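Local structure of cell division control protein Cdc48 (Mycobacterium smegmatis, 5E7P) at residues 190-195 with 467-472; 272-277 with 424-429; 105-110 with 186-191; 53-58 with 67-72; 325-330 with 364-369. The protein probably binds and hydrolyses ATP as a double-ATPase member of the AAA family, holding ADP at two nucleotide sites. All blocks are in the same frame, centred on the assembly; numbering follows the deposited sequence.

Overall arrangement
The five contacts run from the amino-terminal domain into the first ATPase domain. Contact 4 closes first along the chain, in the hairpin 57-61/65-72; contact 3 follows, its centre about 13 Å from that of contact 4. Residues 190 and 191 belong to both contact 3 and contact 1. Contact 1 then spans to 467-472, enclosing contact 2 at the P-loop, which in turn encloses contact 5 on strands 321-326 and 361-366. Contacts 4 and 5 lie about 28 Å apart, centre to centre, on opposite sides of the chain's centre. Contact 1 touches all the others, so the two loops that form it join the amino-terminal domain to the first nucleotide site.

Contact 1 (190-195 with 467-472); sequences SVQPNS and RPLSRS
The amide end of Q192 spans the gap to S472: NE2 donates to S472 OG over 3.0 Å, nearly straight at 163°. Its second N-H is used at home, on S190 OG at 2.9 Å. Both hydroxyls lie close to the amide plane, so the two bonds together fix the rotation of the group. The side chain reaches this place by folding back, with CG beside the backbone N (chi1 -61°) and a further bend at chi2 (-63°). S472 OG passes the chain of bonds on, giving its proton to L469 O at 2.7 Å; that carbonyl also accepts S472 N, so the serine hydroxyl is steered by the short 3-10 turn it follows. Beside this polar bridge L469 and P193 reach toward each other, CD2 of L469 lying 4.0 Å from P193 CD, an apolar patch beside the nucleotide, since P193 also touches the bound ADP. In the second shell, Q192 opens a type I turn to S195, and Q192 N is held by S195 OG at 3.0 Å. On the other segment the R467 guanidinium lies flat against the backbone of S472, whose CA stands 3.4 Å above the centre of its plane. R467 itself bonds to W55 O and G136 O. The contact thus joins the connection between strands 188-190 and 196-199 to the loop after helix 456-462, where L469 N bonds to D429 of helix 427-448 and the R467 side chain packs on strand 138-140.

Contact 2 (272-277 with 424-429); sequences AGVGKA and GFVVAD. With ADP (adenosine-5'-diphosphate), chain C.
ADP O3B, a terminal oxygen of the beta phosphate, is gripped by G275 N at 2.8 Å and by K276 NZ at 2.8 Å, while K276 N also points at it nearly straight, at a refined distance too short to be read closely. This is the P-loop (Walker A motif) of the first ATPase domain, and 424-429, at the start of helix 427-448, packs against its G273-V274 part. The lysine chain runs extended to CD and then bends at chi3 (-62°) and chi4, which curls NZ back over the phosphate; G270 O also takes a bond from this ammonium. G273 N and A277 N hold the other two beta-phosphate oxygens, O1B and O2B, each at 2.9 Å. A277 occupies a position where P-loops normally carry serine or threonine.

Across the contact, G273 has no side chain, and its CA comes within 5.1 Å of A428 CA. Its carbonyl O faces the start of helix 427-448, taking a weak bond from A428 N at 3.3 Å and lying among V426 CG2, V427 CG1 and A428 CB. V426 is the N-cap of that helix, and its own N donates to D429 OD2, on the anti side of the carboxylate and well out of its plane. V427 lays CG1 (chi1 58°) against the G273 and V274 carbonyl oxygens and also against ADP C8, and CG2 beside N7 and C8 of the base. A water completes the join, donating to V274 O at 2.8 Å and accepting from V427 N at 3.0 Å.

Contact 3 (105-110 with 186-191); sequences VTVYGA and PGTVSV
V107 and S190 meet where two short parallel strands, 108-109 and 188-190, lie side by side in a small mixed sheet whose third strand is 138-140. The first follows strand 98-104 of the double-psi barrel sheet and the second strand 177-184, consistent with the join between the two subdomains of a CDC48-type amino-terminal domain. The well-packed part lies toward A110 and S190. S190 N donates to Y108 O at 3.0 Å, and A110 N to S190 O at 3.0 Å, almost straight (172°), so the chain of S190 is held on both its polar backbone atoms. V107 puts CG1 anti to its own N (chi1 -173°) and lays it on the peptide between V189 and S190, 3.5 Å from S190 N. Its other branch, CG2, rests on T188 CG2 at 3.9 Å. Beyond the bonded pair A110 CB packs on V189 CB at 3.6 Å.

Toward T106 the two backbones draw apart, although the T188 side chain stays packed on V107. Y108 N reaches T188 O through a weak bond, and farther along a water stands in for a direct one. Y108 carries its ring to the V189 side of the sheet, toward P185, and is exposed there along with T106, whereas V107 and V105 turn their side chains to A57 of strand 57-61. V105 meets T188 at about a right angle, with CG2 at 4.2 Å from OG1, a hydroxyl weakly bonded to T140. The bridging water donates to T106 O at 3.0 Å and accepts from T188 N at 3.2 Å.

Contact 4 (53-58 with 67-72); sequences REWDAV and AAVAGV
V58 and A68 form an antiparallel hydrogen-bonded pair, V58 N to A68 O at 2.8 Å and A68 N to V58 O at 3.1 Å, and A57 with V69 is the non-hydrogen-bonded pair beside it. A type II turn from R53 to D56 comes just before, with W55 at a positive phi (76°). A70 then faces two residues at once: its O accepts W55 N at 2.7 Å, and its N donates to D56 O at 2.8 Å, the geometry of a G1 beta bulge.

The indole of W55 meets V69 edge-on, with V69 CG1 in the ring plane and 3.6 Å from CE3. Over one face of the same ring hangs E54 OE2, offset toward the rim. This belongs to the hairpin of strands 57-61 and 65-72 in the CDC48-type amino-terminal domain, a double-psi beta-barrel family, where strand 39-42 flanks strand 65-72 on its other edge.

E54 extends from a trans first torsion (chi1 -170°) and crosses V72 at about a right angle, its CD resting 3.6 Å from V72 CG2. V58 faces the same side as A68 and touches V40. A57 sits on the other side of the sheet with V69, against V105 and V107. R53 N reaches D56 OD2 at 3.2 Å from above the carboxylate plane.

Contact 5 (325-330 with 364-369); sequences IADVDA and IATSAV
T366 holds the two segments together with both its oxygens. Its OG1 lies between the backbone N and the carbonyl carbon (chi1 59°), which aims it across at D327 N; that N donates over 2.7 Å at 167°. T366 O takes V328 N at 2.8 Å. Behind these, I325 N to I364 O and T366 N to I325 O are the rungs of parallel strands. V328 turns CG1 onto A365 CB, 3.8 Å away. The S367 hydroxyl donates back to V369 O at 3.0 Å, and D329 packs its CB and CG against the hydroxyl oxygen.

One water, giving its protons to D327 OD1 at 2.8 Å and D329 OD1 at 2.9 Å, accepts from A368 N, tying both acids to the opposite loop. D329 OD2 bonds to N194, and a further water joins it to V369 N.

Strands 321-326 and 361-366 are linked through helix 344-356 as a beta-alpha-beta unit, beside P-loop lysine K276. Residues 325-330 appear to correspond to the Walker B segment, with A326 where an aspartate is usual and D327 where a glutamate is. A368 falls where N630 stands in the second ATPase domain, consistent with a sensor-1 position lacking asparagine.

Contact 1 (190-195 with 467-472)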
# COMPACT_ATOMS: atom_id res chain seq x y z
N SER A 190 -1.30 11.33 -5.48
CA SER A 190 -1.52 11.18 -4.05
C SER A 190 -0.19 11.33 -3.31
O SER A 190 0.85 10.90 -3.79
CB SER A 190 -2.12 9.81 -3.75
OG SER A 190 -1.26 8.78 -4.19
N VAL A 191 -0.24 11.96 -2.13
CA VAL A 191 0.97 12.15 -1.34
C VAL A 191 1.39 10.86 -0.65
O VAL A 191 0.66 10.32 0.18
CB VAL A 191 0.81 13.27 -0.30
CG1 VAL A 191 2.10 13.46 0.48
CG2 VAL A 191 0.39 14.57 -0.97
N GLN A 192 2.57 10.36 -1.01
CA GLN A 192 3.10 9.12 -0.47
C GLN A 192 4.34 9.42 0.38
O GLN A 192 4.88 10.52 0.32
CB GLN A 192 3.44 8.17 -1.61
CG GLN A 192 2.25 7.80 -2.47
CD GLN A 192 1.19 7.05 -1.69
OE1 GLN A 192 1.50 6.20 -0.86
NE2 GLN A 192 -0.08 7.36 -1.95
N PRO A 193 4.78 8.45 1.20
CA PRO A 193 6.00 8.66 1.98
C PRO A 193 7.23 8.93 1.10
O PRO A 193 8.14 9.63 1.54
CB PRO A 193 6.17 7.34 2.72
CG PRO A 193 4.78 6.82 2.86
CD PRO A 193 4.07 7.22 1.61
N ASN A 194 7.25 8.38 -0.11
CA ASN A 194 8.35 8.63 -1.03
C ASN A 194 8.12 9.85 -1.92
O ASN A 194 8.84 10.08 -2.89
CB ASN A 194 8.64 7.39 -1.89
CG ASN A 194 7.43 6.93 -2.68
OD1 ASN A 194 6.40 7.59 -2.70
ND2 ASN A 194 7.56 5.79 -3.35
N SER A 195 7.11 10.64 -1.58
CA SER A 195 6.85 11.89 -2.28
C SER A 195 7.61 13.01 -1.59
O SER A 195 8.05 12.86 -0.45
CB SER A 195 5.36 12.22 -2.29
OG SER A 195 4.62 11.24 -3.00
N ARG A 467 -8.71 7.60 5.11
CA ARG A 467 -8.39 6.53 4.18
C ARG A 467 -7.03 5.91 4.50
O ARG A 467 -6.03 6.63 4.58
CB ARG A 467 -8.40 7.03 2.73
CG ARG A 467 -8.07 5.94 1.73
CD ARG A 467 -8.18 6.42 0.29
NE ARG A 467 -7.14 7.38 -0.06
CZ ARG A 467 -6.91 7.79 -1.31
NH1 ARG A 467 -7.63 7.31 -2.31
NH2 ARG A 467 -5.95 8.67 -1.55
N PRO A 468 -7.00 4.59 4.67
CA PRO A 468 -5.73 3.88 4.86
C PRO A 468 -4.84 4.03 3.63
O PRO A 468 -5.34 4.02 2.51
CB PRO A 468 -6.15 2.42 5.04
CG PRO A 468 -7.51 2.34 4.43
CD PRO A 468 -8.15 3.67 4.68
N LEU A 469 -3.54 4.19 3.87
CA LEU A 469 -2.56 4.38 2.80
C LEU A 469 -2.61 3.22 1.80
O LEU A 469 -2.33 3.41 0.61
CB LEU A 469 -1.16 4.50 3.41
CG LEU A 469 -0.22 5.56 2.84
CD1 LEU A 469 -0.91 6.91 2.78
CD2 LEU A 469 1.05 5.64 3.69
N SER A 470 -2.99 2.04 2.27
CA SER A 470 -3.10 0.87 1.42
C SER A 470 -4.21 1.01 0.38
O SER A 470 -4.28 0.23 -0.57
CB SER A 470 -3.35 -0.38 2.27
OG SER A 470 -4.55 -0.25 3.01
N ARG A 471 -5.09 1.99 0.55
CA ARG A 471 -6.18 2.22 -0.39
C ARG A 471 -5.98 3.49 -1.22
O ARG A 471 -6.90 3.93 -1.91
CB ARG A 471 -7.51 2.31 0.35
CG ARG A 471 -7.89 1.05 1.10
CD ARG A 471 -8.33 -0.05 0.15
NE ARG A 471 -9.73 0.09 -0.21
CZ ARG A 471 -10.74 -0.42 0.50
NH1 ARG A 471 -10.49 -1.09 1.61
NH2 ARG A 471 -11.99 -0.24 0.10
N SER A 472 -4.79 4.07 -1.17
CA SER A 472 -4.54 5.36 -1.79
C SER A 472 -4.00 5.26 -3.22
O SER A 472 -3.79 6.27 -3.88
CB SER A 472 -3.58 6.20 -0.94
OG SER A 472 -2.27 5.65 -0.95

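Contact 2 (272-277 with 424-429)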
# COMPACT_ATOMS: atom_id res chain seq x y z
N ALA A 272 3.68 1.08 2.70
CA ALA A 272 3.90 2.51 2.91
C ALA A 272 3.37 2.95 4.27
O ALA A 272 2.23 2.66 4.62
CB ALA A 272 3.24 3.31 1.79
N GLY A 273 4.21 3.63 5.04
CA GLY A 273 3.82 4.14 6.34
C GLY A 273 3.72 3.07 7.41
O GLY A 273 3.15 3.31 8.47
N VAL A 274 4.28 1.90 7.12
CA VAL A 274 4.24 0.81 8.09
C VAL A 274 5.21 1.08 9.25
O VAL A 274 5.06 0.53 10.34
CB VAL A 274 4.55 -0.55 7.43
CG1 VAL A 274 6.05 -0.72 7.24
CG2 VAL A 274 3.99 -1.69 8.28
N GLY A 275 6.19 1.95 9.00
CA GLY A 275 7.14 2.34 10.03
C GLY A 275 8.57 1.90 9.76
O GLY A 275 9.32 1.59 10.68
N LYS A 276 8.96 1.89 8.48
CA LYS A 276 10.30 1.47 8.10
C LYS A 276 11.38 2.45 8.56
O LYS A 276 12.40 2.05 9.12
CB LYS A 276 10.39 1.25 6.59
CG LYS A 276 9.46 0.18 6.07
CD LYS A 276 9.62 0.02 4.56
CE LYS A 276 9.24 1.30 3.83
NZ LYS A 276 7.80 1.63 4.00
N ALA A 277 11.16 3.74 8.32
CA ALA A 277 12.15 4.75 8.67
C ALA A 277 12.25 4.92 10.18
O ALA A 277 13.34 5.09 10.73
CB ALA A 277 11.81 6.08 8.00
N GLY A 424 -5.79 -3.71 7.14
CA GLY A 424 -5.15 -3.02 6.04
C GLY A 424 -4.57 -1.68 6.45
O GLY A 424 -3.97 -0.98 5.63
N PHE A 425 -4.74 -1.32 7.72
CA PHE A 425 -4.20 -0.07 8.24
C PHE A 425 -2.74 -0.20 8.66
O PHE A 425 -2.28 -1.29 8.99
CB PHE A 425 -5.02 0.41 9.44
CG PHE A 425 -6.19 1.26 9.08
CD1 PHE A 425 -7.20 0.78 8.26
CD2 PHE A 425 -6.31 2.55 9.58
CE1 PHE A 425 -8.28 1.57 7.93
CE2 PHE A 425 -7.39 3.34 9.26
CZ PHE A 425 -8.38 2.85 8.43
N VAL A 426 -2.02 0.91 8.63
CA VAL A 426 -0.66 0.97 9.15
C VAL A 426 -0.60 2.03 10.24
O VAL A 426 -1.58 2.73 10.48
CB VAL A 426 0.37 1.30 8.05
CG1 VAL A 426 0.35 0.23 6.98
CG2 VAL A 426 0.08 2.67 7.45
N VAL A 427 0.55 2.14 10.90
CA VAL A 427 0.70 3.09 12.00
C VAL A 427 0.46 4.54 11.54
O VAL A 427 -0.10 5.35 12.29
CB VAL A 427 2.08 2.95 12.70
CG1 VAL A 427 3.23 3.16 11.72
CG2 VAL A 427 2.18 3.92 13.88
N ALA A 428 0.86 4.84 10.31
CA ALA A 428 0.66 6.17 9.74
C ALA A 428 -0.83 6.50 9.70
O ALA A 428 -1.24 7.60 10.07
CB ALA A 428 1.26 6.24 8.35
N ASP A 429 -1.63 5.54 9.25
CA ASP A 429 -3.07 5.70 9.18
C ASP A 429 -3.67 5.83 10.57
O ASP A 429 -4.51 6.69 10.82
CB ASP A 429 -3.71 4.52 8.45
CG ASP A 429 -3.12 4.29 7.07
OD1 ASP A 429 -2.78 5.29 6.40
OD2 ASP A 429 -3.00 3.12 6.66
PB ADP C . 7.64 4.19 6.37
O1B ADP C . 6.92 4.71 5.16
O2B ADP C . 9.04 4.71 6.52
O3B ADP C . 7.51 2.70 6.59
PA ADP C . 7.53 5.78 8.70
O1A ADP C . 7.83 7.12 8.10
O2A ADP C . 8.64 4.99 9.35
O3A ADP C . 6.81 4.89 7.56
O5' ADP C . 6.33 5.99 9.75
C5' ADP C . 5.03 6.21 9.24
C4' ADP C . 4.47 7.41 9.99
O4' ADP C . 3.95 6.97 11.25
C3' ADP C . 5.56 8.43 10.27
O3' ADP C . 5.15 9.72 9.82
C2' ADP C . 5.75 8.44 11.77
O2' ADP C . 5.77 9.78 12.26
C1' ADP C . 4.54 7.69 12.33
N9 ADP C . 4.93 6.72 13.38
C8 ADP C . 5.55 5.54 13.18
N7 ADP C . 5.75 4.90 14.36
C5 ADP C . 5.25 5.67 15.33
C6 ADP C . 5.12 5.60 16.81
N6 ADP C . 5.59 4.53 17.50
N1 ADP C . 4.53 6.64 17.45
C2 ADP C . 4.06 7.71 16.78
N3 ADP C . 4.14 7.83 15.45
C4 ADP C . 4.71 6.87 14.68
O HOH W 1 2.44 -0.17 11.11

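Contact 3 (105-110 with 186-191)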
# COMPACT_ATOMS: atom_id res chain seq x y z
N VAL A 105 -10.71 8.03 -11.61
CA VAL A 105 -9.50 8.69 -12.07
C VAL A 105 -8.28 7.89 -11.66
O VAL A 105 -8.24 7.31 -10.57
CB VAL A 105 -9.40 10.14 -11.54
CG1 VAL A 105 -9.27 10.16 -10.02
CG2 VAL A 105 -8.24 10.89 -12.20
N THR A 106 -7.29 7.82 -12.54
CA THR A 106 -6.02 7.19 -12.20
C THR A 106 -5.21 8.14 -11.33
O THR A 106 -4.97 9.29 -11.71
CB THR A 106 -5.21 6.81 -13.46
OG1 THR A 106 -5.99 5.94 -14.29
CG2 THR A 106 -3.92 6.12 -13.06
N VAL A 107 -4.81 7.67 -10.16
CA VAL A 107 -4.03 8.48 -9.24
C VAL A 107 -2.68 7.83 -8.96
O VAL A 107 -2.60 6.83 -8.26
CB VAL A 107 -4.76 8.69 -7.90
CG1 VAL A 107 -4.00 9.67 -7.03
CG2 VAL A 107 -6.17 9.19 -8.15
N TYR A 108 -1.62 8.40 -9.52
CA TYR A 108 -0.28 7.90 -9.29
C TYR A 108 0.30 8.46 -8.00
O TYR A 108 -0.14 9.51 -7.52
CB TYR A 108 0.65 8.26 -10.46
CG TYR A 108 0.31 7.55 -11.75
CD1 TYR A 108 0.76 6.26 -12.00
CD2 TYR A 108 -0.46 8.18 -12.73
CE1 TYR A 108 0.45 5.61 -13.18
CE2 TYR A 108 -0.77 7.54 -13.91
CZ TYR A 108 -0.31 6.25 -14.13
OH TYR A 108 -0.61 5.61 -15.31
N GLY A 109 1.27 7.76 -7.43
CA GLY A 109 2.03 8.31 -6.32
C GLY A 109 2.83 9.50 -6.81
O GLY A 109 3.55 9.40 -7.81
N ALA A 110 2.70 10.62 -6.12
CA ALA A 110 3.40 11.85 -6.50
C ALA A 110 4.91 11.71 -6.33
O ALA A 110 5.39 11.24 -5.30
CB ALA A 110 2.90 13.02 -5.67
N PRO A 186 2.17 14.73 -14.10
CA PRO A 186 1.00 15.58 -14.36
C PRO A 186 -0.32 14.83 -14.17
O PRO A 186 -0.37 13.61 -14.32
CB PRO A 186 1.17 15.97 -15.83
CG PRO A 186 2.63 15.89 -16.06
CD PRO A 186 3.11 14.74 -15.23
N GLY A 187 -1.38 15.58 -13.86
CA GLY A 187 -2.69 14.99 -13.67
C GLY A 187 -3.13 15.00 -12.22
O GLY A 187 -3.21 16.05 -11.59
N THR A 188 -3.43 13.82 -11.69
CA THR A 188 -3.85 13.69 -10.30
C THR A 188 -2.94 12.73 -9.54
O THR A 188 -2.71 11.60 -9.97
CB THR A 188 -5.31 13.21 -10.19
OG1 THR A 188 -6.18 14.21 -10.75
CG2 THR A 188 -5.69 12.99 -8.74
N VAL A 189 -2.43 13.19 -8.40
CA VAL A 189 -1.47 12.42 -7.63
C VAL A 189 -1.85 12.33 -6.16
O VAL A 189 -2.63 13.13 -5.66
CB VAL A 189 -0.06 13.03 -7.72
CG1 VAL A 189 0.44 13.04 -9.16
CG2 VAL A 189 -0.06 14.44 -7.15
N SER A 190 -1.30 11.33 -5.48
CA SER A 190 -1.52 11.18 -4.05
C SER A 190 -0.19 11.33 -3.31
O SER A 190 0.85 10.90 -3.79
CB SER A 190 -2.12 9.81 -3.75
OG SER A 190 -1.26 8.78 -4.19
N VAL A 191 -0.24 11.96 -2.13
CA VAL A 191 0.97 12.15 -1.34
C VAL A 191 1.39 10.86 -0.65
O VAL A 191 0.66 10.32 0.18
CB VAL A 191 0.81 13.27 -0.30
CG1 VAL A 191 2.10 13.46 0.48
CG2 VAL A 191 0.39 14.57 -0.97
O HOH W 2 -3.84 11.33 -13.58

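Contact 4 (53-58 with 67-72)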
# COMPACT_ATOMS: atom_id res chain seq x y z
N ARG A 53 -14.76 0.95 -5.62
CA ARG A 53 -15.13 0.70 -4.23
C ARG A 53 -15.04 2.00 -3.45
O ARG A 53 -14.64 3.03 -3.99
CB ARG A 53 -14.19 -0.33 -3.60
CG ARG A 53 -14.19 -1.69 -4.27
CD ARG A 53 -13.17 -2.60 -3.60
NE ARG A 53 -11.82 -2.04 -3.68
CZ ARG A 53 -10.81 -2.41 -2.91
NH1 ARG A 53 -10.98 -3.35 -1.98
NH2 ARG A 53 -9.62 -1.84 -3.06
N GLU A 54 -15.40 1.95 -2.17
CA GLU A 54 -15.19 3.08 -1.28
C GLU A 54 -13.69 3.35 -1.17
O GLU A 54 -12.88 2.44 -1.33
CB GLU A 54 -15.78 2.79 0.09
CG GLU A 54 -15.84 3.99 1.02
CD GLU A 54 -16.24 3.62 2.43
OE1 GLU A 54 -16.34 2.40 2.73
OE2 GLU A 54 -16.47 4.54 3.25
N TRP A 55 -13.33 4.61 -0.92
CA TRP A 55 -11.94 5.08 -0.79
C TRP A 55 -11.17 5.22 -2.10
O TRP A 55 -10.06 5.74 -2.12
CB TRP A 55 -11.13 4.24 0.21
CG TRP A 55 -11.71 4.18 1.59
CD1 TRP A 55 -12.05 3.05 2.28
CD2 TRP A 55 -12.03 5.28 2.45
NE1 TRP A 55 -12.56 3.38 3.51
CE2 TRP A 55 -12.56 4.75 3.64
CE3 TRP A 55 -11.92 6.67 2.33
CZ2 TRP A 55 -12.97 5.55 4.70
CZ3 TRP A 55 -12.33 7.47 3.38
CH2 TRP A 55 -12.85 6.90 4.55
N ASP A 56 -11.75 4.77 -3.21
CA ASP A 56 -11.15 5.06 -4.51
C ASP A 56 -11.38 6.53 -4.86
O ASP A 56 -12.39 7.11 -4.46
CB ASP A 56 -11.70 4.14 -5.60
CG ASP A 56 -11.14 2.73 -5.51
OD1 ASP A 56 -10.10 2.54 -4.85
OD2 ASP A 56 -11.74 1.82 -6.12
N ALA A 57 -10.44 7.12 -5.58
CA ALA A 57 -10.57 8.52 -5.97
C ALA A 57 -11.47 8.67 -7.19
O ALA A 57 -11.52 7.78 -8.04
CB ALA A 57 -9.21 9.13 -6.25
N VAL A 58 -12.18 9.79 -7.26
CA VAL A 58 -12.99 10.11 -8.42
C VAL A 58 -12.59 11.47 -8.99
O VAL A 58 -12.15 12.36 -8.26
CB VAL A 58 -14.50 10.14 -8.11
CG1 VAL A 58 -15.05 8.73 -8.01
CG2 VAL A 58 -14.77 10.93 -6.83
N ALA A 67 -10.15 16.36 -8.09
CA ALA A 67 -10.30 14.98 -7.65
C ALA A 67 -10.53 14.89 -6.15
O ALA A 67 -10.03 15.71 -5.38
CB ALA A 67 -9.09 14.16 -8.06
N ALA A 68 -11.28 13.88 -5.73
CA ALA A 68 -11.54 13.65 -4.32
C ALA A 68 -11.66 12.16 -4.04
O ALA A 68 -11.77 11.35 -4.96
CB ALA A 68 -12.79 14.39 -3.87
N VAL A 69 -11.65 11.80 -2.76
CA VAL A 69 -11.79 10.41 -2.34
C VAL A 69 -13.26 10.05 -2.17
O VAL A 69 -14.00 10.76 -1.47
CB VAL A 69 -11.03 10.14 -1.03
CG1 VAL A 69 -11.27 8.71 -0.55
CG2 VAL A 69 -9.55 10.42 -1.20
N ALA A 70 -13.69 8.97 -2.80
CA ALA A 70 -15.09 8.55 -2.70
C ALA A 70 -15.39 7.91 -1.35
O ALA A 70 -14.86 6.85 -1.02
CB ALA A 70 -15.45 7.59 -3.83
N GLY A 71 -16.23 8.57 -0.57
CA GLY A 71 -16.73 8.02 0.67
C GLY A 71 -18.20 7.69 0.53
O GLY A 71 -18.92 8.39 -0.18
N VAL A 72 -18.65 6.63 1.19
CA VAL A 72 -20.05 6.22 1.09
C VAL A 72 -20.97 7.22 1.79
O VAL A 72 -20.75 7.59 2.94
CB VAL A 72 -20.27 4.81 1.66
CG1 VAL A 72 -21.76 4.47 1.67
CG2 VAL A 72 -19.50 3.79 0.84

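Contact 5 (325-330 with 364-369)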
# COMPACT_ATOMS: atom_id res chain seq x y z
N ILE A 325 19.33 6.56 4.15
CA ILE A 325 18.52 7.23 3.14
C ILE A 325 17.09 6.71 3.18
O ILE A 325 16.82 5.58 2.75
CB ILE A 325 19.10 7.08 1.72
CG1 ILE A 325 20.52 7.67 1.66
CG2 ILE A 325 18.22 7.78 0.71
CD1 ILE A 325 21.18 7.52 0.31
N ALA A 326 16.18 7.53 3.69
CA ALA A 326 14.77 7.16 3.75
C ALA A 326 14.14 7.26 2.37
O ALA A 326 14.26 8.28 1.69
CB ALA A 326 14.03 8.05 4.74
N ASP A 327 13.48 6.18 1.95
CA ASP A 327 12.78 6.13 0.67
C ASP A 327 13.73 6.42 -0.50
O ASP A 327 13.58 7.41 -1.22
CB ASP A 327 11.57 7.06 0.67
CG ASP A 327 10.61 6.75 1.81
OD1 ASP A 327 9.85 5.76 1.71
OD2 ASP A 327 10.62 7.50 2.81
N VAL A 328 14.69 5.52 -0.68
CA VAL A 328 15.75 5.67 -1.66
C VAL A 328 15.25 5.45 -3.09
O VAL A 328 15.95 5.75 -4.06
CB VAL A 328 16.93 4.71 -1.34
CG1 VAL A 328 16.54 3.27 -1.64
CG2 VAL A 328 18.21 5.11 -2.08
N ASP A 329 14.03 4.95 -3.24
CA ASP A 329 13.48 4.71 -4.57
C ASP A 329 13.19 6.01 -5.32
O ASP A 329 13.10 6.02 -6.54
CB ASP A 329 12.24 3.81 -4.51
CG ASP A 329 11.20 4.32 -3.54
OD1 ASP A 329 11.58 4.80 -2.45
OD2 ASP A 329 9.99 4.23 -3.87
N ALA A 330 13.04 7.10 -4.57
CA ALA A 330 12.87 8.42 -5.18
C ALA A 330 14.22 8.97 -5.63
O ALA A 330 14.29 9.76 -6.58
CB ALA A 330 12.21 9.37 -4.20
N ILE A 364 22.04 1.88 5.50
CA ILE A 364 20.66 1.42 5.54
C ILE A 364 19.76 2.32 4.71
O ILE A 364 19.78 3.54 4.86
CB ILE A 364 20.10 1.36 6.97
CG1 ILE A 364 20.96 0.45 7.85
CG2 ILE A 364 18.66 0.89 6.97
CD1 ILE A 364 20.55 0.46 9.31
N ALA A 365 18.97 1.72 3.82
CA ALA A 365 18.01 2.48 3.02
C ALA A 365 16.63 1.84 3.09
O ALA A 365 16.50 0.62 3.25
CB ALA A 365 18.49 2.57 1.59
N THR A 366 15.60 2.66 2.97
CA THR A 366 14.23 2.17 2.97
C THR A 366 13.56 2.40 1.62
O THR A 366 13.99 3.25 0.83
CB THR A 366 13.37 2.83 4.07
OG1 THR A 366 13.35 4.24 3.87
CG2 THR A 366 13.94 2.52 5.45
N SER A 367 12.51 1.63 1.37
CA SER A 367 11.72 1.74 0.15
C SER A 367 10.52 0.82 0.28
O SER A 367 10.68 -0.35 0.63
CB SER A 367 12.54 1.32 -1.07
OG SER A 367 11.74 1.30 -2.23
N ALA A 368 9.32 1.33 0.02
CA ALA A 368 8.12 0.52 0.13
C ALA A 368 8.22 -0.73 -0.74
O ALA A 368 8.08 -1.85 -0.24
CB ALA A 368 6.89 1.33 -0.24
N VAL A 369 8.49 -0.54 -2.02
CA VAL A 369 8.66 -1.64 -2.96
C VAL A 369 10.12 -1.72 -3.41
O VAL A 369 10.63 -0.80 -4.06
CB VAL A 369 7.75 -1.48 -4.18
CG1 VAL A 369 7.90 -2.66 -5.12
CG2 VAL A 369 6.30 -1.32 -3.74
O HOH W 3 9.55 4.12 -0.55
O HOH W 4 10.59 4.47 4.23
O HOH W 5 8.75 1.97 -3.26